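Local coordinates for protein colicin-D (Escherichia coli, PDB 5ZNM) that inhibits protein synthesis as a bacteriocin against Escherichia coli and close relatives, the present chain comprising its central domain and C-terminal tRNase domain, at residues Q26-T31 with A185-A190; V347-N352 with R379-T384; I307-K312 with L317-D322; I142-T147 with I263-D268. All coordinates share one frame; numbering follows the deposited sequence.

Contact 1: residues Q26-T31 with A185-A190; sequences QPPVYT and AVRDTA
Between the loop carrying Pro28 and the short strand carrying Arg187, the two backbones stay well apart: the CA atoms of Pro27 and Arg187 are 9.3 Å from each other, and no backbone-to-backbone bond joins the segments. A single long side chain spans the gap. Arg187 starts out with CG anti to the backbone N (chi1 168°), then bends at chi2 and chi3, which brings its guanidinium to the carbonyl of Gln26. NH1 donates to Gln26 O at 3.1 Å, and the oxygen lies in the guanidinium plane; NH2 adds a weak bond to Gln26 O at 3.4 Å. Strand 186-187 forms one edge of a four-stranded mixed sheet, so the arginine ties that edge to the loop joining helices 3-22 and 32-42. Its NE also forms a salt bridge with Asp194, at the start of the neighbouring strand 194-198, leaving the guanidinium held on two sides. The ring of Pro28 rests over one face of the same group, its CD 3.5 Å from Arg187 NH1, an apolar cover on a flat cation. One residue along from the gripped carbonyl, Pro27 O accepts a hydrogen bond from Arg8 of the second subunit.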
# COMPACT_ATOMS: atom_id res chain seq x y z
N GLN A 26 1.35 -2.86 -24.06
CA GLN A 26 0.44 -2.05 -23.28
C GLN A 26 -0.85 -2.83 -23.03
O GLN A 26 -1.24 -3.67 -23.84
CB GLN A 26 0.15 -0.74 -24.00
CG GLN A 26 -0.84 -0.84 -25.11
CD GLN A 26 -1.19 0.52 -25.66
OE1 GLN A 26 -0.71 1.54 -25.17
NE2 GLN A 26 -2.05 0.54 -26.68
N PRO A 27 -1.51 -2.59 -21.89
CA PRO A 27 -2.75 -3.31 -21.60
C PRO A 27 -3.77 -3.06 -22.69
O PRO A 27 -3.83 -1.97 -23.27
CB PRO A 27 -3.21 -2.71 -20.27
CG PRO A 27 -2.01 -2.05 -19.70
CD PRO A 27 -1.14 -1.65 -20.82
N PRO A 28 -4.62 -4.03 -22.96
CA PRO A 28 -5.67 -3.81 -23.96
C PRO A 28 -6.89 -3.16 -23.35
O PRO A 28 -6.95 -2.92 -22.13
CB PRO A 28 -5.96 -5.24 -24.44
CG PRO A 28 -5.83 -6.06 -23.15
CD PRO A 28 -4.75 -5.35 -22.31
N VAL A 29 -7.87 -2.85 -24.17
CA VAL A 29 -9.22 -2.61 -23.69
C VAL A 29 -9.98 -3.92 -23.83
O VAL A 29 -9.64 -4.77 -24.66
CB VAL A 29 -9.93 -1.45 -24.41
CG1 VAL A 29 -9.16 -0.14 -24.19
CG2 VAL A 29 -10.08 -1.72 -25.87
N TYR A 30 -10.99 -4.09 -23.00
CA TYR A 30 -11.64 -5.38 -22.85
C TYR A 30 -13.07 -5.26 -23.32
O TYR A 30 -13.85 -4.45 -22.80
CB TYR A 30 -11.58 -5.85 -21.39
CG TYR A 30 -10.17 -6.15 -20.96
CD1 TYR A 30 -9.33 -5.13 -20.52
CD2 TYR A 30 -9.66 -7.44 -21.02
CE1 TYR A 30 -8.02 -5.39 -20.15
CE2 TYR A 30 -8.35 -7.72 -20.64
CZ TYR A 30 -7.54 -6.69 -20.21
OH TYR A 30 -6.25 -6.97 -19.85
N THR A 31 -13.42 -6.05 -24.32
CA THR A 31 -14.82 -6.31 -24.57
C THR A 31 -15.40 -7.08 -23.39
O THR A 31 -14.68 -7.66 -22.56
CB THR A 31 -15.01 -7.08 -25.87
OG1 THR A 31 -14.39 -8.36 -25.75
CG2 THR A 31 -14.38 -6.32 -27.04
N ALA A 185 6.35 -12.31 -21.07
CA ALA A 185 5.00 -12.85 -21.05
C ALA A 185 4.39 -12.81 -22.45
O ALA A 185 4.73 -11.96 -23.27
CB ALA A 185 4.13 -12.06 -20.08
N VAL A 186 3.49 -13.77 -22.73
CA VAL A 186 2.78 -13.83 -24.00
C VAL A 186 1.38 -13.28 -23.81
O VAL A 186 0.66 -13.70 -22.90
CB VAL A 186 2.71 -15.27 -24.55
CG1 VAL A 186 1.87 -15.29 -25.82
CG2 VAL A 186 4.09 -15.83 -24.79
N ARG A 187 0.97 -12.35 -24.68
CA ARG A 187 -0.38 -11.82 -24.63
C ARG A 187 -1.35 -12.80 -25.27
O ARG A 187 -1.16 -13.21 -26.42
CB ARG A 187 -0.44 -10.46 -25.32
CG ARG A 187 -1.84 -9.91 -25.59
CD ARG A 187 -2.55 -9.42 -24.30
NE ARG A 187 -1.68 -8.66 -23.40
CZ ARG A 187 -1.51 -7.34 -23.42
NH1 ARG A 187 -2.12 -6.59 -24.34
NH2 ARG A 187 -0.71 -6.76 -22.53
N ASP A 188 -2.37 -13.18 -24.51
CA ASP A 188 -3.46 -14.01 -25.01
C ASP A 188 -4.52 -13.08 -25.60
O ASP A 188 -5.18 -12.34 -24.87
CB ASP A 188 -4.03 -14.86 -23.87
CG ASP A 188 -5.11 -15.82 -24.34
OD1 ASP A 188 -5.65 -15.64 -25.46
OD2 ASP A 188 -5.44 -16.75 -23.58
N THR A 189 -4.68 -13.13 -26.92
CA THR A 189 -5.62 -12.23 -27.58
C THR A 189 -7.07 -12.58 -27.26
O THR A 189 -7.95 -11.74 -27.44
CB THR A 189 -5.39 -12.23 -29.10
OG1 THR A 189 -5.43 -13.57 -29.61
CG2 THR A 189 -4.03 -11.63 -29.44
N ALA A 190 -7.34 -13.80 -26.78
CA ALA A 190 -8.71 -14.16 -26.45
C ALA A 190 -9.14 -13.59 -25.10
O ALA A 190 -10.32 -13.24 -24.93
CB ALA A 190 -8.87 -15.67 -26.45

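Contact 2: residues V347-N352 with R379-T384; sequences VYFNPN and RIYLET
Tyr381 and Phe349 meet in an offset edge-to-face (T-shaped) pair, the edge of the tyrosine directed at the face of the phenylalanine. Their planes are turned 70° against each other and their centroids lie 5.8 Å apart. At the closest point of the two rings, Tyr381 CE2 is 3.9 Å from Phe349 CD1, which sits in the plane of the tyrosine ring. Both side chains have CG anti to the backbone N (chi1 170° for Tyr381), and each extends from its own backbone toward the other. Farther along the tyrosine, the hydroxyl end slides past Val347 in the opposite direction: OH is 3.2 Å from Val347 CG1 and 3.4 Å from Phe349 CB, fitting between two residues that project from the same side of the strand. Leu382, one position on in the helix, crosses Phe349 at about a right angle and touches the far end of its ring, with CD2 3.5 Å from Phe349 CZ. Helix 376-384, the last of the chain, thus lies across strand 346-349 of the four-stranded antiparallel sheet of the tRNase domain; the axes of the segments 347-349 and 379-384 cross at -94°, 11.7 Å apart at their closest. Val356 of the adjacent strand 355-359 touches Val347, Phe349 and Tyr381 alike, widening the apolar patch. The polar end of the tyrosine, Tyr381 OH, is hydrogen-bonded to the carbonyl of Lys336, whose backbone also pairs with Val347. A buried hydroxyl is therefore satisfied at the sheet, while apolar and aromatic contacts make up the rest of the interface.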
# COMPACT_ATOMS: atom_id res chain seq x y z
N VAL A 347 -6.98 -40.78 8.44
CA VAL A 347 -6.02 -41.81 8.03
C VAL A 347 -6.51 -42.41 6.71
O VAL A 347 -7.69 -42.75 6.58
CB VAL A 347 -5.86 -42.91 9.11
CG1 VAL A 347 -4.90 -43.97 8.63
CG2 VAL A 347 -5.36 -42.31 10.45
N TYR A 348 -5.60 -42.56 5.75
CA TYR A 348 -5.90 -43.08 4.43
C TYR A 348 -5.18 -44.41 4.26
O TYR A 348 -3.95 -44.46 4.31
CB TYR A 348 -5.52 -42.09 3.32
CG TYR A 348 -6.39 -40.86 3.43
CD1 TYR A 348 -7.69 -40.86 2.93
CD2 TYR A 348 -5.95 -39.73 4.09
CE1 TYR A 348 -8.51 -39.75 3.07
CE2 TYR A 348 -6.75 -38.62 4.23
CZ TYR A 348 -8.02 -38.64 3.72
OH TYR A 348 -8.82 -37.52 3.86
N PHE A 349 -5.95 -45.48 4.13
CA PHE A 349 -5.45 -46.85 4.18
C PHE A 349 -5.56 -47.50 2.81
O PHE A 349 -6.56 -47.32 2.11
CB PHE A 349 -6.25 -47.66 5.21
CG PHE A 349 -5.91 -49.12 5.25
CD1 PHE A 349 -4.67 -49.55 5.70
CD2 PHE A 349 -6.84 -50.07 4.85
CE1 PHE A 349 -4.37 -50.92 5.78
CE2 PHE A 349 -6.54 -51.45 4.91
CZ PHE A 349 -5.30 -51.86 5.38
N ASN A 350 -4.53 -48.26 2.43
CA ASN A 350 -4.62 -49.08 1.22
C ASN A 350 -4.64 -50.55 1.60
O ASN A 350 -3.70 -51.02 2.25
CB ASN A 350 -3.45 -48.79 0.27
CG ASN A 350 -3.60 -49.51 -1.05
OD1 ASN A 350 -3.31 -50.70 -1.14
ND2 ASN A 350 -4.06 -48.79 -2.07
N PRO A 351 -5.67 -51.32 1.23
CA PRO A 351 -5.75 -52.71 1.67
C PRO A 351 -4.80 -53.66 0.95
O PRO A 351 -4.68 -54.81 1.37
CB PRO A 351 -7.21 -53.08 1.38
CG PRO A 351 -7.60 -52.17 0.25
CD PRO A 351 -6.87 -50.89 0.50
N ASN A 352 -4.13 -53.22 -0.11
CA ASN A 352 -3.20 -54.09 -0.81
C ASN A 352 -1.78 -53.93 -0.31
O ASN A 352 -1.12 -54.92 0.03
CB ASN A 352 -3.25 -53.81 -2.31
CG ASN A 352 -4.64 -53.91 -2.87
OD1 ASN A 352 -5.10 -53.03 -3.59
ND2 ASN A 352 -5.32 -55.00 -2.56
N ARG A 379 -3.49 -54.82 14.37
CA ARG A 379 -4.79 -55.48 14.49
C ARG A 379 -5.84 -54.53 15.06
O ARG A 379 -6.99 -54.51 14.59
CB ARG A 379 -4.63 -56.71 15.39
CG ARG A 379 -5.82 -57.65 15.40
CD ARG A 379 -5.81 -58.54 16.64
NE ARG A 379 -5.38 -57.83 17.85
CZ ARG A 379 -6.20 -57.15 18.65
NH1 ARG A 379 -7.50 -57.07 18.39
NH2 ARG A 379 -5.71 -56.53 19.73
N ILE A 380 -5.47 -53.75 16.06
CA ILE A 380 -6.41 -52.78 16.62
C ILE A 380 -6.81 -51.76 15.55
O ILE A 380 -7.99 -51.42 15.42
CB ILE A 380 -5.80 -52.11 17.86
CG1 ILE A 380 -5.75 -53.12 19.01
CG2 ILE A 380 -6.60 -50.87 18.27
CD1 ILE A 380 -5.01 -52.62 20.21
N TYR A 381 -5.85 -51.28 14.75
CA TYR A 381 -6.20 -50.31 13.73
C TYR A 381 -7.13 -50.92 12.68
O TYR A 381 -8.16 -50.32 12.34
CB TYR A 381 -4.96 -49.74 13.04
CG TYR A 381 -5.35 -48.93 11.81
CD1 TYR A 381 -6.00 -47.71 11.95
CD2 TYR A 381 -5.10 -49.41 10.52
CE1 TYR A 381 -6.39 -46.97 10.83
CE2 TYR A 381 -5.49 -48.68 9.40
CZ TYR A 381 -6.13 -47.47 9.56
OH TYR A 381 -6.51 -46.75 8.44
N LEU A 382 -6.78 -52.09 12.15
CA LEU A 382 -7.63 -52.72 11.14
C LEU A 382 -9.02 -52.97 11.69
O LEU A 382 -10.01 -52.78 10.98
CB LEU A 382 -7.00 -54.03 10.65
CG LEU A 382 -5.63 -53.88 9.98
CD1 LEU A 382 -4.95 -55.23 9.74
CD2 LEU A 382 -5.75 -53.10 8.66
N GLU A 383 -9.11 -53.34 12.96
CA GLU A 383 -10.40 -53.67 13.53
C GLU A 383 -11.21 -52.42 13.88
O GLU A 383 -12.43 -52.41 13.69
CB GLU A 383 -10.17 -54.58 14.74
CG GLU A 383 -9.65 -55.99 14.29
CD GLU A 383 -9.35 -56.98 15.43
OE1 GLU A 383 -9.33 -56.57 16.61
OE2 GLU A 383 -9.14 -58.17 15.12
N THR A 384 -10.57 -51.34 14.34
CA THR A 384 -11.31 -50.20 14.87
C THR A 384 -11.08 -48.88 14.16
O THR A 384 -11.86 -47.95 14.37
CB THR A 384 -10.99 -49.98 16.37
OG1 THR A 384 -9.65 -49.49 16.51
CG2 THR A 384 -11.16 -51.28 17.16

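Contact 3: residues I307-K312 with L317-D322; sequences ISDTKK and LTKFRD
The carboxylate of Asp309 is met by Lys319 on the syn side of OD1, with the ammonium 31° out of the carboxylate plane and NZ 2.7 Å from Asp309 OD1. The other oxygen is drawn into the same arrangement by a water, which donates to Asp309 OD2 at 2.8 Å and accepts from Lys319 NZ at 3.1 Å, so that salt bridge and water close a ring. A second flat pair lies within the helix: Arg321 grips Asp322 OD1 side-on with NE and NH1; the oxygen lies nearly in the guanidinium plane, and both nitrogens come from the same face of the carboxylate. NH1 of Arg321 also bonds to the carbonyl of Gly203, in the pyocin-like region of the chain. Lys319 reaches Asp309 because its chain is extended beyond CG, crossing the aspartate at about a right angle. Beside this polar bridge Ile307 brings its tip to the helix: CD1 lies 3.5 Å from Phe320 CA and 3.9 Å from Lys319 CB, pressing on the backbone of helix 314-329 more than on the phenylalanine ring, while Ala323 extends the apolar patch. At the other end, Lys312 CD approaches Leu317 CD2 at 4.4 Å, and the lysine goes on to a salt bridge with Asp296 of helix 292-297. In the tRNase domain the loop between helices 292-297 and 314-329 is folded back along the second of them. The contact divides its chemistry: an apolar tip closes on the helix, and a charged, water-joined pair spans the more exposed part, where solvent would probably weaken the electrostatic gain.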
# COMPACT_ATOMS: atom_id res chain seq x y z
N ILE A 307 10.72 -47.37 -1.41
CA ILE A 307 11.88 -46.56 -1.77
C ILE A 307 13.10 -47.12 -1.07
O ILE A 307 13.17 -47.13 0.16
CB ILE A 307 11.65 -45.09 -1.39
CG1 ILE A 307 10.54 -44.52 -2.27
CG2 ILE A 307 12.94 -44.30 -1.54
CD1 ILE A 307 9.96 -43.22 -1.73
N SER A 308 14.09 -47.57 -1.86
CA SER A 308 15.27 -48.21 -1.29
C SER A 308 16.35 -47.22 -0.89
O SER A 308 17.18 -47.57 -0.04
CB SER A 308 15.88 -49.22 -2.28
OG SER A 308 16.42 -48.55 -3.40
N ASP A 309 16.37 -46.02 -1.47
CA ASP A 309 17.45 -45.08 -1.24
C ASP A 309 17.58 -44.73 0.24
O ASP A 309 16.58 -44.46 0.91
CB ASP A 309 17.22 -43.79 -2.03
CG ASP A 309 17.05 -44.04 -3.53
OD1 ASP A 309 16.07 -44.70 -3.92
OD2 ASP A 309 17.90 -43.56 -4.31
N THR A 310 18.81 -44.71 0.74
CA THR A 310 19.02 -44.28 2.11
C THR A 310 19.48 -42.83 2.22
O THR A 310 19.26 -42.20 3.26
CB THR A 310 20.02 -45.21 2.82
OG1 THR A 310 21.23 -45.27 2.08
CG2 THR A 310 19.44 -46.63 2.93
N LYS A 311 20.08 -42.26 1.18
CA LYS A 311 20.46 -40.86 1.21
C LYS A 311 19.22 -39.97 1.16
O LYS A 311 18.25 -40.27 0.46
CB LYS A 311 21.39 -40.53 0.05
CG LYS A 311 22.73 -41.21 0.15
CD LYS A 311 23.71 -40.68 -0.88
CE LYS A 311 23.42 -41.23 -2.25
NZ LYS A 311 24.68 -41.28 -3.04
N LYS A 312 19.25 -38.87 1.91
CA LYS A 312 18.19 -37.87 1.85
C LYS A 312 18.69 -36.69 1.04
O LYS A 312 19.60 -35.98 1.46
CB LYS A 312 17.78 -37.42 3.25
CG LYS A 312 17.15 -38.53 4.04
CD LYS A 312 16.30 -37.97 5.15
CE LYS A 312 17.13 -37.39 6.24
NZ LYS A 312 16.33 -37.37 7.49
N LEU A 317 13.75 -37.23 -1.49
CA LEU A 317 12.58 -36.63 -0.85
C LEU A 317 11.45 -36.43 -1.86
O LEU A 317 10.28 -36.53 -1.48
CB LEU A 317 12.91 -35.30 -0.17
CG LEU A 317 13.93 -35.34 0.97
CD1 LEU A 317 14.02 -33.97 1.66
CD2 LEU A 317 13.61 -36.44 1.98
N THR A 318 11.79 -36.14 -3.13
CA THR A 318 10.76 -36.08 -4.17
C THR A 318 10.17 -37.46 -4.44
O THR A 318 8.96 -37.59 -4.65
CB THR A 318 11.34 -35.45 -5.44
OG1 THR A 318 11.81 -34.12 -5.14
CG2 THR A 318 10.29 -35.36 -6.55
N LYS A 319 11.00 -38.51 -4.42
CA LYS A 319 10.46 -39.88 -4.50
C LYS A 319 9.42 -40.13 -3.41
O LYS A 319 8.34 -40.67 -3.68
CB LYS A 319 11.59 -40.91 -4.38
CG LYS A 319 12.45 -41.14 -5.61
CD LYS A 319 13.28 -42.44 -5.40
CE LYS A 319 14.28 -42.65 -6.53
NZ LYS A 319 15.08 -43.88 -6.30
N PHE A 320 9.76 -39.78 -2.17
CA PHE A 320 8.87 -39.99 -1.02
C PHE A 320 7.58 -39.19 -1.18
O PHE A 320 6.47 -39.72 -0.99
CB PHE A 320 9.61 -39.59 0.26
CG PHE A 320 8.93 -39.98 1.56
CD1 PHE A 320 8.16 -41.12 1.66
CD2 PHE A 320 9.11 -39.20 2.70
CE1 PHE A 320 7.56 -41.47 2.88
CE2 PHE A 320 8.52 -39.53 3.91
CZ PHE A 320 7.74 -40.68 4.00
N ARG A 321 7.70 -37.91 -1.54
CA ARG A 321 6.51 -37.10 -1.79
C ARG A 321 5.62 -37.74 -2.86
O ARG A 321 4.40 -37.88 -2.68
CB ARG A 321 6.94 -35.69 -2.22
CG ARG A 321 5.86 -34.60 -2.21
CD ARG A 321 4.92 -34.64 -3.42
NE ARG A 321 5.62 -34.68 -4.72
CZ ARG A 321 6.08 -33.60 -5.37
NH1 ARG A 321 6.68 -33.74 -6.55
NH2 ARG A 321 5.93 -32.38 -4.84
N ASP A 322 6.22 -38.16 -3.98
CA ASP A 322 5.46 -38.77 -5.06
C ASP A 322 4.84 -40.09 -4.61
O ASP A 322 3.68 -40.39 -4.94
CB ASP A 322 6.36 -38.97 -6.29
CG ASP A 322 6.72 -37.64 -7.00
OD1 ASP A 322 6.09 -36.59 -6.72
OD2 ASP A 322 7.65 -37.63 -7.83
O HOH W 1 17.56 -42.06 -6.63

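Contact 4: residues I142-T147 with I263-D268; sequences IEPGAT and IYWRPD
A type II beta turn, Glu143 to Ala146, sits on the indole of Trp265, which projects from strand 262-267 of an antiparallel sheet in the central part of the protein. Pro144 and Gly145 fill the two middle positions, the glycine with the positive phi (110°) usual at the third position of such a turn. Pro144 lies over one face of the indole. Its CB makes a CH-pi contact, 4.2 Å from the centroid of the six-membered ring of Trp265 and 17° off the normal, while Pro144 CD comes within 3.6 Å of Trp265 CH2. At the rim, Ile142 O lies in the ring plane, 3.4 Å from Trp265 CH2, and the branch methyl Ile142 CG2 packs 3.8 Å from Trp265 CZ2. Trp265 CG stands anti to the carbonyl carbon (chi1 -65°), which carries the indole toward the turn. The pyrrole nitrogen is served by a water: Trp265 NE1 donates to it at 2.9 Å, Gly145 N donates as well, and the water in turn donates to Ala146 O. Ala22, near the end of helix 3-22, touches both Pro144 and Trp265. Asn225 of the second subunit packs on the same two residues and donates a hydrogen bond to Ile142 O, so the site forms part of the contact between the two subunits of the assembly. The indole serves the turn in two ways, offering its six-membered ring to proline and isoleucine carbons and its N-H to a water whose other bonds go to the turn backbone, a combination that would restrain both position and rotation.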
# COMPACT_ATOMS: atom_id res chain seq x y z
N ILE A 142 19.25 -2.24 -13.49
CA ILE A 142 18.75 -3.32 -14.34
C ILE A 142 18.17 -2.72 -15.61
O ILE A 142 17.24 -1.91 -15.55
CB ILE A 142 17.71 -4.16 -13.60
CG1 ILE A 142 18.33 -4.76 -12.33
CG2 ILE A 142 17.12 -5.23 -14.53
CD1 ILE A 142 17.35 -5.55 -11.44
N GLU A 143 18.70 -3.14 -16.80
CA GLU A 143 18.25 -2.54 -18.05
C GLU A 143 17.42 -3.52 -18.90
O GLU A 143 17.76 -4.70 -18.99
CB GLU A 143 19.43 -2.05 -18.90
CG GLU A 143 20.59 -1.46 -18.16
CD GLU A 143 21.75 -1.15 -19.09
OE1 GLU A 143 22.85 -1.72 -18.89
OE2 GLU A 143 21.56 -0.35 -20.03
N PRO A 144 16.36 -3.03 -19.54
CA PRO A 144 15.57 -3.91 -20.41
C PRO A 144 16.40 -4.40 -21.59
O PRO A 144 17.21 -3.65 -22.15
CB PRO A 144 14.40 -3.02 -20.87
CG PRO A 144 14.80 -1.63 -20.55
CD PRO A 144 15.78 -1.69 -19.41
N GLY A 145 16.19 -5.67 -21.95
CA GLY A 145 16.97 -6.34 -22.96
C GLY A 145 17.87 -7.42 -22.39
O GLY A 145 18.23 -8.36 -23.10
N ALA A 146 18.23 -7.30 -21.11
CA ALA A 146 19.00 -8.36 -20.47
C ALA A 146 18.20 -9.66 -20.44
O ALA A 146 16.97 -9.66 -20.27
CB ALA A 146 19.39 -7.95 -19.05
N THR A 147 18.90 -10.78 -20.58
CA THR A 147 18.29 -12.09 -20.45
C THR A 147 18.50 -12.69 -19.06
O THR A 147 17.86 -13.69 -18.74
CB THR A 147 18.88 -13.04 -21.50
OG1 THR A 147 20.29 -13.05 -21.33
CG2 THR A 147 18.54 -12.52 -22.89
N ILE A 263 12.70 -12.79 -13.21
CA ILE A 263 12.41 -11.37 -13.35
C ILE A 263 11.56 -11.18 -14.60
O ILE A 263 11.77 -11.86 -15.61
CB ILE A 263 13.71 -10.54 -13.40
CG1 ILE A 263 14.39 -10.59 -12.02
CG2 ILE A 263 13.45 -9.10 -13.83
CD1 ILE A 263 15.81 -10.09 -12.01
N TYR A 264 10.55 -10.30 -14.51
CA TYR A 264 9.84 -9.86 -15.70
C TYR A 264 9.64 -8.35 -15.60
O TYR A 264 9.84 -7.73 -14.55
CB TYR A 264 8.50 -10.60 -15.89
CG TYR A 264 7.34 -10.03 -15.11
CD1 TYR A 264 7.32 -10.06 -13.71
CD2 TYR A 264 6.27 -9.45 -15.76
CE1 TYR A 264 6.26 -9.54 -13.00
CE2 TYR A 264 5.21 -8.91 -15.06
CZ TYR A 264 5.20 -8.96 -13.68
OH TYR A 264 4.13 -8.41 -13.00
N TRP A 265 9.25 -7.74 -16.73
CA TRP A 265 9.03 -6.30 -16.80
C TRP A 265 7.54 -5.98 -16.90
O TRP A 265 6.80 -6.69 -17.58
CB TRP A 265 9.73 -5.70 -18.02
CG TRP A 265 11.20 -5.80 -17.98
CD1 TRP A 265 11.97 -6.83 -18.46
CD2 TRP A 265 12.10 -4.84 -17.44
NE1 TRP A 265 13.29 -6.57 -18.24
CE2 TRP A 265 13.41 -5.35 -17.62
CE3 TRP A 265 11.94 -3.59 -16.82
CZ2 TRP A 265 14.54 -4.66 -17.20
CZ3 TRP A 265 13.07 -2.90 -16.41
CH2 TRP A 265 14.36 -3.44 -16.60
N ARG A 266 7.10 -4.91 -16.23
CA ARG A 266 5.76 -4.36 -16.35
C ARG A 266 5.87 -2.86 -16.56
O ARG A 266 6.92 -2.26 -16.27
CB ARG A 266 4.87 -4.63 -15.12
CG ARG A 266 5.39 -4.04 -13.81
CD ARG A 266 4.50 -4.46 -12.60
NE ARG A 266 5.12 -4.11 -11.33
CZ ARG A 266 4.94 -4.78 -10.19
NH1 ARG A 266 4.14 -5.84 -10.15
NH2 ARG A 266 5.58 -4.40 -9.09
N PRO A 267 4.82 -2.22 -17.07
CA PRO A 267 4.86 -0.76 -17.20
C PRO A 267 5.05 -0.10 -15.84
O PRO A 267 4.65 -0.63 -14.80
CB PRO A 267 3.50 -0.41 -17.82
CG PRO A 267 3.07 -1.65 -18.55
CD PRO A 267 3.59 -2.79 -17.65
N ASP A 268 5.70 1.07 -15.86
CA ASP A 268 5.85 1.82 -14.63
C ASP A 268 4.55 2.54 -14.28
O ASP A 268 3.53 2.42 -14.97
CB ASP A 268 7.04 2.78 -14.71
CG ASP A 268 6.90 3.83 -15.82
OD1 ASP A 268 5.81 3.97 -16.41
OD2 ASP A 268 7.90 4.52 -16.09
O HOH W 2 14.89 -7.71 -20.41

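Overall arrangement
The four contacts divide between two parts of the chain. Contacts 1 and 4 lie together, their centres about 19 Å apart and their nearest atoms about 5 Å, and their segments alternate along the sequence. Both touch the second subunit, through Arg8 at contact 1 and Asn225 at contact 4. Contacts 2 and 3 belong to the tRNase domain, with centres about 24 Å apart; helix 314-329, which carries half of contact 3, also touches the strand segment of contact 2. The two groups stand on opposite sides of the chain's centre: contacts 3 and 4 are about 39 Å apart between centres, contacts 2 and 4 about 55 Å.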